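Nicotinate-nucleotide pyrophosphorylase (Francisella tularensis subsp. tularensis, PDB 3TQV) probably catalyses the decarboxylating transfer of a phosphoribosyl group to quinolinate, giving nicotinate mononucleotide, carbon dioxide and diphosphate for NAD(+) biosynthesis. Local coordinates at residues 151-156 with 161-166; 10-15 with 155-160; 21-26 with 111-116. All blocks are in the same frame, centred on the assembly; numbering follows the deposited sequence.

Contact 2 ties the N-terminal loop to helix 149-159 of the barrel domain, contact 3 joins helix 16-31 to helix 100-130, and contact 1 lies within the barrel domain. From the N terminus, the loop 10-15 opens contact 2, which closes some 140 residues later against the end of helix 149-159. Contact 3 falls wholly within that span, helix 16-31 following directly after the loop. Contact 1 is local, closing the short turn between helix 149-159 and the loop that leads to strand 171-174. Contacts 1 and 2 share Ala155 and Val156 and touch through Asn163 and Gln10, their centres about 6 Å apart. Contact 3 lies apart, its centre about 18 Å from that of contact 1.

Contact 1: 151-156 with 161-166; sequences AQKYAV and GFNHRI. With PO4 (phosphate ion), chain F.
Lys153 bends at chi2 (-75°) and is extended beyond it, which carries NZ from the helix to the carbonyls of the 161-166 loop, while Arg165, with CG wedged between its backbone N and carbonyl carbon (chi1 55°) and CB pointing away from the helix, runs extended from CG to NE toward the phosphate ion. NZ of Lys153 donates to Arg165 O at 3.1 Å, coming from above the carbonyl plane, 44° out of it. The same ammonium group forms a salt bridge with Asp140 and a bond to Thr141 O, so three acceptors grip this buried charge. Lower on the same chain, CD of Lys153 lies 4.1 Å from Ile166 CD1, the two side chains crossing at a slant. Where the helix runs out, Gly161 N bonds to Val156 O at 2.9 Å, and Val156 CG1 packs 3.8 Å from Gly161 CA.

Arg165, a predicted substrate-binding residue, grips the phosphate ion through its edge: NE reaches PO4 O3 at 2.7 Å and NH2 reaches PO4 O4 at 3.0 Å, both nearly straight. Arg142 N also bonds to the ion, probably from the crystallisation liquor, consistent with an anion-binding pocket. The second subunit packs Thr37 on Arg165. Phe162 pairs by backbone with Leu138 in strand 137-139, Val156 rests on helices 100-130 and 271-274, and the loop continues to strand 171-174.

Contact 2: 10-15 with 155-160; sequences QINKVP and AVRCGG
The irregular chain 10-15 passes the last turns of helix 149-159 with Asn12 and Arg157 closest, their CA atoms 6.9 Å apart, and an inverse gamma turn centred on Ile11 bends it there. Arg157 carries the helix side of the contact. Its chain folds at both chi2 (-72°) and chi3 (-50°), so that it runs between the side chains of Gln10 and Asn12 instead of reaching straight out. Asn12 comes to the edge of the guanidinium group, near its plane: NE of Arg157 gives a weak hydrogen bond to Asn12 OD1, 3.4 Å long. The amide of Asn12 stands almost upright to that plane, at 81°. Gln10 crosses the arginine at about a right angle, with OE1 3.4 Å from Arg157 CD and CB 4.1 Å from the same carbon. Between these two side chains the backbone also takes part, for Ile11 O lies 3.8 Å from Arg157 CG.

The polar ends look largely to partners beyond the two segments. NH1 of Arg157 bonds to Gly161 O, just past the helix end, so the bent side chain bridges back to its own following loop. Gln10 is held at both ends of its amide, NE2 by Thr8 O and OE1 by Asn163 N, which fixes its rotation beside the arginine. With one weak bond and a small interface near the surface, the contact is a light one.

The helix ends in a Schellman motif, with Gly160 at positive phi, and turns into the loop 161-166. Ile11 lies against Lys153 and Tyr154 of helix 149-159, Val14 also rests on Tyr154, and Pro15, packed on Leu150, occupies the N-cap position of helix 16-31, which follows directly.

Contact 3: 21-26 with 111-116; sequences RLVRES and LNFIQM
Phe113 reaches from helix 100-130 into the side of helix 16-31 and makes every touch between residues 21-26 and 111-116. The close part is at the outer end of its ring. Ser26 OG lies 3.5 Å from Phe113 CE1, approaching obliquely, with CZ almost as near. Leu22 O comes to the ring edge, in its plane, 3.8 Å from Phe113 CZ; this carbonyl also accepts the helical bond from Ser26 N, so the ring meets an oxygen already used within the helix. With chi1 at -84°, the phenyl group extends from its own helix to the other, placing CE1 and CZ foremost.

The fit is looser to the sides. Leu22 CB stands 4.4 Å from Phe113 CZ, and Val23 CG2 is equally far from CE1, two apolar contacts at longer range. The axes of the two short segments stay 12.2 Å apart at their nearest, with 126° between their directions, a separation too wide for close meshing of backbones and bridged by one aromatic side chain. On the far side of helix 16-31, Arg24 is exposed to solvent, whereas Arg21 and Glu25 face Glu25 and Arg21 of the second subunit, respectively, at long, weak ion-pair range.

Around the ring, Phe63 of helix 61-71 stacks on Phe113, and Pro146 of the second subunit packs on both Phe113 and Ser26. Val23 leans on helix 61-71, and Leu111 and Ile114 turn to strand 281-285, so helix 100-130 lies between that strand and helix 16-31.

Contact 1: 151-156 with 161-166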
loop_
_atom_site.group_PDB
_atom_site.type_symbol
_atom_site.label_atom_id
_atom_site.label_comp_id
_atom_site.label_asym_id
_atom_site.label_seq_id
_atom_site.Cartn_x
_atom_site.Cartn_y
_atom_site.Cartn_z
ATOM N N ALA B 151 -11.526 1.013 -2.029
ATOM C CA ALA B 151 -11.096 1.317 -0.667
ATOM C C ALA B 151 -10.321 2.626 -0.612
ATOM O O ALA B 151 -10.553 3.445 0.280
ATOM C CB ALA B 151 -10.256 0.159 -0.095
ATOM N N GLN B 152 -9.407 2.832 -1.566
ATOM C CA GLN B 152 -8.643 4.083 -1.634
ATOM C C GLN B 152 -9.429 5.304 -2.188
ATOM O O GLN B 152 -9.188 6.438 -1.796
ATOM C CB GLN B 152 -7.323 3.874 -2.387
ATOM C CG GLN B 152 -6.346 2.966 -1.638
ATOM C CD GLN B 152 -4.879 3.262 -1.958
ATOM O OE1 GLN B 152 -4.170 3.919 -1.176
ATOM N NE2 GLN B 152 -4.419 2.780 -3.110
ATOM N N LYS B 153 -10.351 5.070 -3.111
ATOM C CA LYS B 153 -11.229 6.132 -3.583
ATOM C C LYS B 153 -12.036 6.650 -2.387
ATOM O O LYS B 153 -12.229 7.854 -2.206
ATOM C CB LYS B 153 -12.169 5.590 -4.661
ATOM C CG LYS B 153 -11.482 5.128 -5.948
ATOM C CD LYS B 153 -11.037 6.314 -6.778
ATOM C CE LYS B 153 -10.447 5.910 -8.110
ATOM N NZ LYS B 153 -9.876 7.092 -8.838
ATOM N N TYR B 154 -12.490 5.718 -1.563
ATOM C CA TYR B 154 -13.206 6.059 -0.348
ATOM C C TYR B 154 -12.311 6.860 0.620
ATOM O O TYR B 154 -12.711 7.911 1.128
ATOM C CB TYR B 154 -13.774 4.789 0.313
ATOM C CG TYR B 154 -14.506 5.048 1.595
ATOM C CD1 TYR B 154 -15.714 5.727 1.599
ATOM C CD2 TYR B 154 -13.983 4.625 2.816
ATOM C CE1 TYR B 154 -16.380 5.983 2.774
ATOM C CE2 TYR B 154 -14.650 4.870 4.005
ATOM C CZ TYR B 154 -15.848 5.555 3.976
ATOM O OH TYR B 154 -16.525 5.811 5.156
ATOM N N ALA B 155 -11.099 6.378 0.871
ATOM C CA ALA B 155 -10.191 7.095 1.757
ATOM C C ALA B 155 -9.985 8.511 1.258
ATOM O O ALA B 155 -9.991 9.462 2.028
ATOM C CB ALA B 155 -8.855 6.376 1.858
ATOM N N VAL B 156 -9.797 8.652 -0.041
ATOM C CA VAL B 156 -9.500 9.960 -0.589
ATOM C C VAL B 156 -10.687 10.896 -0.364
ATOM O O VAL B 156 -10.514 12.041 0.056
ATOM C CB VAL B 156 -9.101 9.882 -2.078
ATOM C CG1 VAL B 156 -9.085 11.256 -2.688
ATOM C CG2 VAL B 156 -7.728 9.216 -2.228
ATOM N N GLY B 161 -10.691 14.847 -0.708
ATOM C CA GLY B 161 -10.457 14.744 -2.133
ATOM C C GLY B 161 -11.653 14.186 -2.862
ATOM O O GLY B 161 -12.453 13.479 -2.270
ATOM N N PHE B 162 -11.770 14.513 -4.145
ATOM C CA PHE B 162 -12.837 13.979 -4.978
ATOM C C PHE B 162 -12.293 12.980 -6.021
ATOM O O PHE B 162 -11.109 13.029 -6.414
ATOM C CB PHE B 162 -13.631 15.106 -5.664
ATOM C CG PHE B 162 -14.213 16.125 -4.711
ATOM C CD1 PHE B 162 -15.493 15.968 -4.196
ATOM C CD2 PHE B 162 -13.483 17.246 -4.339
ATOM C CE1 PHE B 162 -16.033 16.911 -3.311
ATOM C CE2 PHE B 162 -14.010 18.180 -3.468
ATOM C CZ PHE B 162 -15.293 18.016 -2.956
ATOM N N ASN B 163 -13.181 12.091 -6.469
ATOM C CA ASN B 163 -12.810 10.973 -7.310
ATOM C C ASN B 163 -12.780 11.283 -8.801
ATOM O O ASN B 163 -13.806 11.550 -9.415
ATOM C CB ASN B 163 -13.757 9.800 -7.056
ATOM C CG ASN B 163 -13.717 9.306 -5.611
ATOM O OD1 ASN B 163 -12.658 9.271 -4.988
ATOM N ND2 ASN B 163 -14.873 8.920 -5.079
ATOM N N HIS B 164 -11.587 11.233 -9.382
ATOM C CA HIS B 164 -11.426 11.082 -10.823
ATOM C C HIS B 164 -12.061 9.737 -11.169
ATOM O O HIS B 164 -12.533 9.038 -10.282
ATOM C CB HIS B 164 -9.944 11.077 -11.159
ATOM C CG HIS B 164 -9.643 11.078 -12.622
ATOM N ND1 HIS B 164 -9.819 12.186 -13.417
ATOM C CD2 HIS B 164 -9.144 10.115 -13.427
ATOM C CE1 HIS B 164 -9.457 11.902 -14.653
ATOM N NE2 HIS B 164 -9.037 10.653 -14.685
ATOM N N ARG B 165 -12.082 9.362 -12.439
ATOM C CA ARG B 165 -12.828 8.167 -12.824
ATOM C C ARG B 165 -12.424 6.949 -11.985
ATOM O O ARG B 165 -11.268 6.810 -11.603
ATOM C CB ARG B 165 -12.659 7.882 -14.312
ATOM C CG ARG B 165 -11.218 7.774 -14.744
ATOM C CD ARG B 165 -11.085 7.279 -16.170
ATOM N NE ARG B 165 -9.705 6.900 -16.471
ATOM C CZ ARG B 165 -9.299 6.321 -17.600
ATOM N NH1 ARG B 165 -10.166 6.038 -18.570
ATOM N NH2 ARG B 165 -8.010 6.028 -17.749
ATOM N N ILE B 166 -13.369 6.065 -11.688
ATOM C CA ILE B 166 -13.022 4.844 -10.971
ATOM C C ILE B 166 -12.097 3.922 -11.771
ATOM O O ILE B 166 -11.192 3.312 -11.200
ATOM C CB ILE B 166 -14.266 4.035 -10.530
ATOM C CG1 ILE B 166 -15.242 4.931 -9.769
ATOM C CG2 ILE B 166 -13.846 2.799 -9.713
ATOM C CD1 ILE B 166 -14.570 5.811 -8.714
HETATM P P PO4 F . -6.335 7.599 -14.736
HETATM O O1 PO4 F . -5.994 9.008 -15.117
HETATM O O2 PO4 F . -5.684 7.238 -13.430
HETATM O O3 PO4 F . -7.822 7.465 -14.621
HETATM O O4 PO4 F . -5.859 6.673 -15.815
#

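Contact 2: 10-15 with 155-160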
loop_
_atom_site.group_PDB
_atom_site.type_symbol
_atom_site.label_atom_id
_atom_site.label_comp_id
_atom_site.label_asym_id
_atom_site.label_seq_id
_atom_site.Cartn_x
_atom_site.Cartn_y
_atom_site.Cartn_z
ATOM N N GLN B 10 -18.954 9.526 -6.937
ATOM C CA GLN B 10 -18.112 9.612 -5.746
ATOM C C GLN B 10 -18.287 8.420 -4.789
ATOM O O GLN B 10 -19.403 8.064 -4.413
ATOM C CB GLN B 10 -18.349 10.931 -5.006
ATOM C CG GLN B 10 -18.240 12.171 -5.879
ATOM C CD GLN B 10 -16.900 12.315 -6.562
ATOM O OE1 GLN B 10 -15.866 12.443 -5.914
ATOM N NE2 GLN B 10 -16.912 12.300 -7.892
ATOM N N ILE B 11 -17.167 7.819 -4.387
ATOM C CA ILE B 11 -17.185 6.651 -3.513
ATOM C C ILE B 11 -17.351 7.026 -2.053
ATOM O O ILE B 11 -16.369 7.191 -1.326
ATOM C CB ILE B 11 -15.900 5.826 -3.639
ATOM C CG1 ILE B 11 -15.532 5.637 -5.119
ATOM C CG2 ILE B 11 -16.052 4.501 -2.898
ATOM C CD1 ILE B 11 -16.688 5.224 -6.016
ATOM N N ASN B 12 -18.601 7.134 -1.624
ATOM C CA ASN B 12 -18.905 7.513 -0.253
ATOM C C ASN B 12 -19.186 6.318 0.660
ATOM O O ASN B 12 -19.561 6.472 1.812
ATOM C CB ASN B 12 -20.031 8.550 -0.230
ATOM C CG ASN B 12 -19.546 9.931 -0.644
ATOM O OD1 ASN B 12 -18.500 10.389 -0.189
ATOM N ND2 ASN B 12 -20.297 10.596 -1.521
ATOM N N LYS B 13 -18.977 5.126 0.119
ATOM C CA LYS B 13 -18.985 3.899 0.896
ATOM C C LYS B 13 -18.408 2.791 0.028
ATOM O O LYS B 13 -18.633 2.771 -1.172
ATOM C CB LYS B 13 -20.398 3.530 1.342
ATOM C CG LYS B 13 -20.442 2.251 2.177
ATOM C CD LYS B 13 -21.723 1.455 1.956
ATOM C CE LYS B 13 -21.732 0.172 2.783
ATOM N NZ LYS B 13 -21.504 0.443 4.229
ATOM N N VAL B 14 -17.659 1.880 0.633
ATOM C CA VAL B 14 -17.127 0.726 -0.082
ATOM C C VAL B 14 -18.146 -0.396 -0.035
ATOM O O VAL B 14 -18.691 -0.691 1.026
ATOM C CB VAL B 14 -15.809 0.230 0.546
ATOM C CG1 VAL B 14 -15.256 -0.993 -0.216
ATOM C CG2 VAL B 14 -14.796 1.364 0.595
ATOM N N PRO B 15 -18.410 -1.032 -1.186
ATOM C CA PRO B 15 -19.477 -2.040 -1.167
ATOM C C PRO B 15 -19.140 -3.163 -0.194
ATOM O O PRO B 15 -17.973 -3.557 -0.072
ATOM C CB PRO B 15 -19.513 -2.548 -2.617
ATOM C CG PRO B 15 -18.874 -1.440 -3.424
ATOM C CD PRO B 15 -17.809 -0.881 -2.524
ATOM N N ALA B 155 -11.099 6.378 0.871
ATOM C CA ALA B 155 -10.191 7.095 1.757
ATOM C C ALA B 155 -9.985 8.511 1.258
ATOM O O ALA B 155 -9.991 9.462 2.028
ATOM C CB ALA B 155 -8.855 6.376 1.858
ATOM N N VAL B 156 -9.797 8.652 -0.041
ATOM C CA VAL B 156 -9.500 9.960 -0.589
ATOM C C VAL B 156 -10.687 10.896 -0.364
ATOM O O VAL B 156 -10.514 12.041 0.056
ATOM C CB VAL B 156 -9.101 9.882 -2.078
ATOM C CG1 VAL B 156 -9.085 11.256 -2.688
ATOM C CG2 VAL B 156 -7.728 9.216 -2.228
ATOM N N ARG B 157 -11.894 10.407 -0.626
ATOM C CA ARG B 157 -13.090 11.163 -0.294
ATOM C C ARG B 157 -13.101 11.487 1.197
ATOM O O ARG B 157 -13.327 12.634 1.576
ATOM C CB ARG B 157 -14.348 10.403 -0.704
ATOM C CG ARG B 157 -14.647 10.461 -2.202
ATOM C CD ARG B 157 -15.125 11.842 -2.621
ATOM N NE ARG B 157 -16.196 12.271 -1.739
ATOM C CZ ARG B 157 -16.198 13.413 -1.059
ATOM N NH1 ARG B 157 -15.188 14.270 -1.183
ATOM N NH2 ARG B 157 -17.223 13.699 -0.266
ATOM N N CYS B 158 -12.825 10.488 2.037
ATOM C CA CYS B 158 -12.797 10.692 3.485
ATOM C C CYS B 158 -11.909 11.864 3.910
ATOM O O CYS B 158 -12.153 12.503 4.942
ATOM C CB CYS B 158 -12.372 9.417 4.215
ATOM S SG CYS B 158 -13.691 8.207 4.367
ATOM N N GLY B 159 -10.887 12.145 3.108
ATOM C CA GLY B 159 -9.906 13.156 3.450
ATOM C C GLY B 159 -10.107 14.518 2.811
ATOM O O GLY B 159 -9.370 15.450 3.106
ATOM N N GLY B 160 -11.088 14.648 1.925
ATOM C CA GLY B 160 -11.358 15.942 1.327
ATOM C C GLY B 160 -11.264 15.924 -0.184
ATOM O O GLY B 160 -11.713 16.854 -0.870
#

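Contact 3: 21-26 with 111-116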
loop_
_atom_site.group_PDB
_atom_site.type_symbol
_atom_site.label_atom_id
_atom_site.label_comp_id
_atom_site.label_asym_id
_atom_site.label_seq_id
_atom_site.Cartn_x
_atom_site.Cartn_y
_atom_site.Cartn_z
ATOM N N ARG B 21 -14.679 -9.571 1.339
ATOM C CA ARG B 21 -13.674 -10.407 0.690
ATOM C C ARG B 21 -12.254 -10.013 1.079
ATOM O O ARG B 21 -11.384 -10.863 1.258
ATOM C CB ARG B 21 -13.820 -10.338 -0.824
ATOM C CG ARG B 21 -12.866 -11.233 -1.554
ATOM C CD ARG B 21 -12.308 -10.510 -2.747
ATOM N NE ARG B 21 -13.364 -10.126 -3.677
ATOM C CZ ARG B 21 -13.242 -9.157 -4.581
ATOM N NH1 ARG B 21 -12.117 -8.458 -4.662
ATOM N NH2 ARG B 21 -14.253 -8.872 -5.389
ATOM N N LEU B 22 -12.029 -8.713 1.190
ATOM C CA LEU B 22 -10.739 -8.187 1.587
ATOM C C LEU B 22 -10.382 -8.561 3.034
ATOM O O LEU B 22 -9.224 -8.804 3.359
ATOM C CB LEU B 22 -10.736 -6.671 1.414
ATOM C CG LEU B 22 -10.110 -6.149 0.123
ATOM C CD1 LEU B 22 -10.369 -4.658 -0.041
ATOM C CD2 LEU B 22 -8.617 -6.453 0.100
ATOM N N VAL B 23 -11.383 -8.593 3.904
ATOM C CA VAL B 23 -11.160 -8.961 5.291
ATOM C C VAL B 23 -10.864 -10.449 5.367
ATOM O O VAL B 23 -9.826 -10.854 5.867
ATOM C CB VAL B 23 -12.368 -8.570 6.180
ATOM C CG1 VAL B 23 -12.302 -9.262 7.539
ATOM C CG2 VAL B 23 -12.422 -7.056 6.341
ATOM N N ARG B 24 -11.787 -11.247 4.853
ATOM C CA ARG B 24 -11.626 -12.694 4.717
ATOM C C ARG B 24 -10.199 -13.129 4.314
ATOM O O ARG B 24 -9.520 -13.839 5.056
ATOM C CB ARG B 24 -12.646 -13.198 3.697
ATOM C CG ARG B 24 -12.557 -14.670 3.368
ATOM C CD ARG B 24 -13.576 -15.445 4.156
ATOM N NE ARG B 24 -14.918 -14.882 4.017
ATOM C CZ ARG B 24 -15.865 -14.971 4.952
ATOM N NH1 ARG B 24 -15.614 -15.599 6.101
ATOM N NH2 ARG B 24 -17.063 -14.429 4.743
ATOM N N GLU B 25 -9.762 -12.708 3.131
ATOM C CA GLU B 25 -8.418 -13.000 2.639
ATOM C C GLU B 25 -7.288 -12.505 3.579
ATOM O O GLU B 25 -6.241 -13.141 3.693
ATOM C CB GLU B 25 -8.244 -12.426 1.228
ATOM C CG GLU B 25 -8.983 -13.195 0.149
ATOM C CD GLU B 25 -9.170 -12.380 -1.132
ATOM O OE1 GLU B 25 -8.526 -11.313 -1.260
ATOM O OE2 GLU B 25 -9.975 -12.794 -2.005
ATOM N N SER B 26 -7.512 -11.372 4.241
ATOM C CA SER B 26 -6.579 -10.819 5.236
ATOM C C SER B 26 -6.444 -11.683 6.470
ATOM O O SER B 26 -5.381 -11.773 7.058
ATOM C CB SER B 26 -7.068 -9.453 5.703
ATOM O OG SER B 26 -6.319 -8.424 5.101
ATOM N N LEU B 111 -5.954 -3.127 12.873
ATOM C CA LEU B 111 -5.204 -1.899 12.761
ATOM C C LEU B 111 -4.366 -1.795 11.484
ATOM O O LEU B 111 -3.982 -0.700 11.079
ATOM C CB LEU B 111 -4.475 -1.525 14.061
ATOM C CG LEU B 111 -3.316 -2.228 14.736
ATOM C CD1 LEU B 111 -2.076 -1.373 14.589
ATOM C CD2 LEU B 111 -3.661 -2.378 16.200
ATOM N N ASN B 112 -4.148 -2.919 10.810
ATOM C CA ASN B 112 -3.563 -2.865 9.470
ATOM C C ASN B 112 -4.479 -2.209 8.441
ATOM O O ASN B 112 -4.015 -1.631 7.461
ATOM C CB ASN B 112 -3.143 -4.248 8.981
ATOM C CG ASN B 112 -1.786 -4.651 9.498
ATOM O OD1 ASN B 112 -1.387 -5.808 9.389
ATOM N ND2 ASN B 112 -1.072 -3.701 10.082
ATOM N N PHE B 113 -5.785 -2.304 8.651
ATOM C CA PHE B 113 -6.710 -1.600 7.770
ATOM C C PHE B 113 -6.844 -0.115 8.116
ATOM O O PHE B 113 -6.877 0.741 7.224
ATOM C CB PHE B 113 -8.081 -2.265 7.750
ATOM C CG PHE B 113 -8.183 -3.417 6.795
ATOM C CD1 PHE B 113 -8.119 -4.717 7.253
ATOM C CD2 PHE B 113 -8.362 -3.196 5.444
ATOM C CE1 PHE B 113 -8.241 -5.767 6.392
ATOM C CE2 PHE B 113 -8.487 -4.255 4.571
ATOM C CZ PHE B 113 -8.422 -5.540 5.041
ATOM N N ILE B 114 -6.915 0.196 9.403
ATOM C CA ILE B 114 -7.026 1.592 9.799
ATOM C C ILE B 114 -5.732 2.321 9.449
ATOM O O ILE B 114 -5.773 3.395 8.863
ATOM C CB ILE B 114 -7.355 1.755 11.304
ATOM C CG1 ILE B 114 -8.375 0.715 11.747
ATOM C CG2 ILE B 114 -7.906 3.127 11.582
ATOM C CD1 ILE B 114 -9.553 0.613 10.839
ATOM N N GLN B 115 -4.589 1.732 9.799
ATOM C CA GLN B 115 -3.279 2.321 9.498
ATOM C C GLN B 115 -3.226 2.826 8.085
ATOM O O GLN B 115 -2.769 3.932 7.805
ATOM C CB GLN B 115 -2.206 1.250 9.540
ATOM C CG GLN B 115 -1.640 0.945 10.867
ATOM C CD GLN B 115 -0.724 -0.237 10.778
ATOM O OE1 GLN B 115 -0.491 -0.784 9.692
ATOM N NE2 GLN B 115 -0.198 -0.650 11.916
HETATM N N MSE B 116 -3.658 1.950 7.195
HETATM C CA MSE B 116 -3.482 2.136 5.784
HETATM C C MSE B 116 -4.439 3.192 5.266
HETATM O O MSE B 116 -4.018 4.224 4.735
HETATM C CB MSE B 116 -3.728 0.813 5.080
HETATM C CG MSE B 116 -3.378 0.845 3.622
HETATM SE SE MSE B 116 -4.313 -0.557 2.692
HETATM C CE MSE B 116 -4.053 0.103 0.877
#